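Local coordinates for fluvirucin B1 DH domain from module 1 (Actinomadura vulgaris, PDB 6OBV), which probably dehydrates the beta-hydroxyacyl intermediate made by the first module of the fluvirucin B1 polyketide synthase, leaving an alpha,beta-unsaturated chain, at residues Ala168-Val173 with Arg198-Gly203. Sequence-based numbering, arbitrary orientation.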
loop_
_atom_site.group_PDB
_atom_site.type_symbol
_atom_site.label_atom_id
_atom_site.label_comp_id
_atom_site.label_asym_id
_atom_site.label_seq_id
_atom_site.Cartn_x
_atom_site.Cartn_y
_atom_site.Cartn_z
ATOM N N ALA A 168 6.660 -42.172 25.319
ATOM C CA ALA A 168 6.504 -43.157 26.379
ATOM C C ALA A 168 5.907 -42.501 27.620
ATOM O O ALA A 168 6.115 -41.313 27.886
ATOM C CB ALA A 168 7.845 -43.817 26.712
ATOM N N GLY A 169 5.125 -43.282 28.361
ATOM C CA GLY A 169 4.452 -42.775 29.536
ATOM C C GLY A 169 3.198 -41.958 29.287
ATOM O O GLY A 169 2.555 -41.543 30.258
ATOM N N ALA A 170 2.817 -41.715 28.033
ATOM C CA ALA A 170 1.637 -40.905 27.732
ATOM C C ALA A 170 0.384 -41.772 27.724
ATOM O O ALA A 170 0.361 -42.842 27.103
ATOM C CB ALA A 170 1.788 -40.192 26.389
ATOM N N ALA A 171 -0.651 -41.311 28.418
ATOM C CA ALA A 171 -1.898 -42.053 28.567
ATOM C C ALA A 171 -2.943 -41.469 27.630
ATOM O O ALA A 171 -3.143 -40.250 27.611
ATOM C CB ALA A 171 -2.406 -41.998 30.009
ATOM N N ALA A 172 -3.606 -42.336 26.862
ATOM C CA ALA A 172 -4.646 -41.880 25.946
ATOM C C ALA A 172 -5.816 -41.287 26.718
ATOM O O ALA A 172 -6.110 -41.681 27.850
ATOM C CB ALA A 172 -5.134 -43.031 25.063
ATOM N N VAL A 173 -6.489 -40.328 26.087
ATOM C CA VAL A 173 -7.614 -39.616 26.677
ATOM C C VAL A 173 -8.802 -39.732 25.733
ATOM O O VAL A 173 -8.650 -39.552 24.520
ATOM C CB VAL A 173 -7.263 -38.138 26.927
ATOM C CG1 VAL A 173 -8.512 -37.340 27.306
ATOM C CG2 VAL A 173 -6.194 -38.048 28.000
ATOM N N ARG A 198 -7.043 -36.780 18.540
ATOM C CA ARG A 198 -6.516 -37.695 19.541
ATOM C C ARG A 198 -5.609 -36.920 20.483
ATOM O O ARG A 198 -4.956 -35.950 20.080
ATOM C CB ARG A 198 -5.734 -38.855 18.910
ATOM C CG ARG A 198 -6.600 -39.943 18.322
ATOM C CD ARG A 198 -5.870 -40.657 17.196
ATOM N NE ARG A 198 -5.322 -39.682 16.256
ATOM C CZ ARG A 198 -5.897 -39.323 15.107
ATOM N NH1 ARG A 198 -7.056 -39.874 14.727
ATOM N NH2 ARG A 198 -5.306 -38.407 14.338
ATOM N N ALA A 199 -5.553 -37.371 21.738
ATOM C CA ALA A 199 -4.751 -36.696 22.746
ATOM C C ALA A 199 -4.289 -37.684 23.811
ATOM O O ALA A 199 -5.001 -38.630 24.155
ATOM C CB ALA A 199 -5.527 -35.555 23.400
ATOM N N TRP A 200 -3.083 -37.440 24.332
ATOM C CA TRP A 200 -2.494 -38.201 25.427
ATOM C C TRP A 200 -1.962 -37.239 26.487
ATOM O O TRP A 200 -1.562 -36.111 26.182
ATOM C CB TRP A 200 -1.342 -39.102 24.955
ATOM C CG TRP A 200 -1.630 -40.041 23.800
ATOM C CD1 TRP A 200 -1.804 -41.396 23.866
ATOM C CD2 TRP A 200 -1.733 -39.697 22.409
ATOM N NE1 TRP A 200 -2.021 -41.914 22.606
ATOM C CE2 TRP A 200 -1.983 -40.893 21.696
ATOM C CE3 TRP A 200 -1.647 -38.496 21.699
ATOM C CZ2 TRP A 200 -2.145 -40.919 20.306
ATOM C CZ3 TRP A 200 -1.806 -38.525 20.319
ATOM C CH2 TRP A 200 -2.049 -39.728 19.639
ATOM N N ILE A 201 -1.929 -37.695 27.736
ATOM C CA ILE A 201 -1.457 -36.881 28.850
ATOM C C ILE A 201 -0.315 -37.597 29.551
ATOM O O ILE A 201 -0.383 -38.811 29.786
ATOM C CB ILE A 201 -2.592 -36.558 29.834
ATOM C CG1 ILE A 201 -3.551 -35.550 29.191
ATOM C CG2 ILE A 201 -2.042 -35.950 31.090
ATOM C CD1 ILE A 201 -4.806 -35.337 30.004
ATOM N N ARG A 202 0.743 -36.847 29.865
ATOM C CA ARG A 202 1.866 -37.368 30.643
ATOM C C ARG A 202 2.312 -36.278 31.607
ATOM O O ARG A 202 2.811 -35.233 31.171
ATOM C CB ARG A 202 3.029 -37.798 29.745
ATOM C CG ARG A 202 4.228 -38.361 30.567
ATOM C CD ARG A 202 5.414 -38.719 29.699
ATOM N NE ARG A 202 5.941 -37.564 28.974
ATOM C CZ ARG A 202 6.973 -37.637 28.141
ATOM N NH1 ARG A 202 7.572 -38.806 27.943
ATOM N NH2 ARG A 202 7.403 -36.551 27.510
ATOM N N GLY A 203 2.160 -36.521 32.908
ATOM C CA GLY A 203 2.424 -35.458 33.867
ATOM C C GLY A 203 1.585 -34.242 33.527
ATOM O O GLY A 203 0.400 -34.352 33.196
HETATM O O HOH W 1 -7.738 -39.514 22.171
#
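Ala171 and Ile201 form an antiparallel hydrogen-bonded pair: Ala171 N reaches Ile201 O at 2.9 Å in an almost straight bond (176° at the hydrogen), and Ile201 N reaches Ala171 O at 2.8 Å. These bonds attach the short strand 171-173 as an outer strand beyond strand 196-202, which pairs on with strand 205-211; the short segments run at 136° to each other, antiparallel but well splayed. On one face CB and the pyrrole part of the Trp200 indole fit between two alanines: Ala170 CB abuts Trp200 CB at 3.6 Å, and Ala172 CB lies 3.9 Å from Trp200 CD1. Trp200 CG is anti to the carbonyl carbon (chi1 -53°), which places CD1 against Ala172, 3.6 Å from its CA; Trp165 meets the indole edge-to-face. On the other face Val173 CG2 bears on Ile201 CD1 at 3.6 Å, while Leu239 and Ile240 of helix 238-241 also touch Ile201. Beyond the paired residues, Arg202 extends past Gly169, bends at chi3, and donates from NH1 to Ala168 O at 2.9 Å, a bent bond with the oxygen tilted from the guanidinium plane. The short strand is thus held mainly by backbone bonds and modest apolar contacts, and the Arg202 cation, shared between Glu205 and a backbone carbonyl, may steady the loop leading into it.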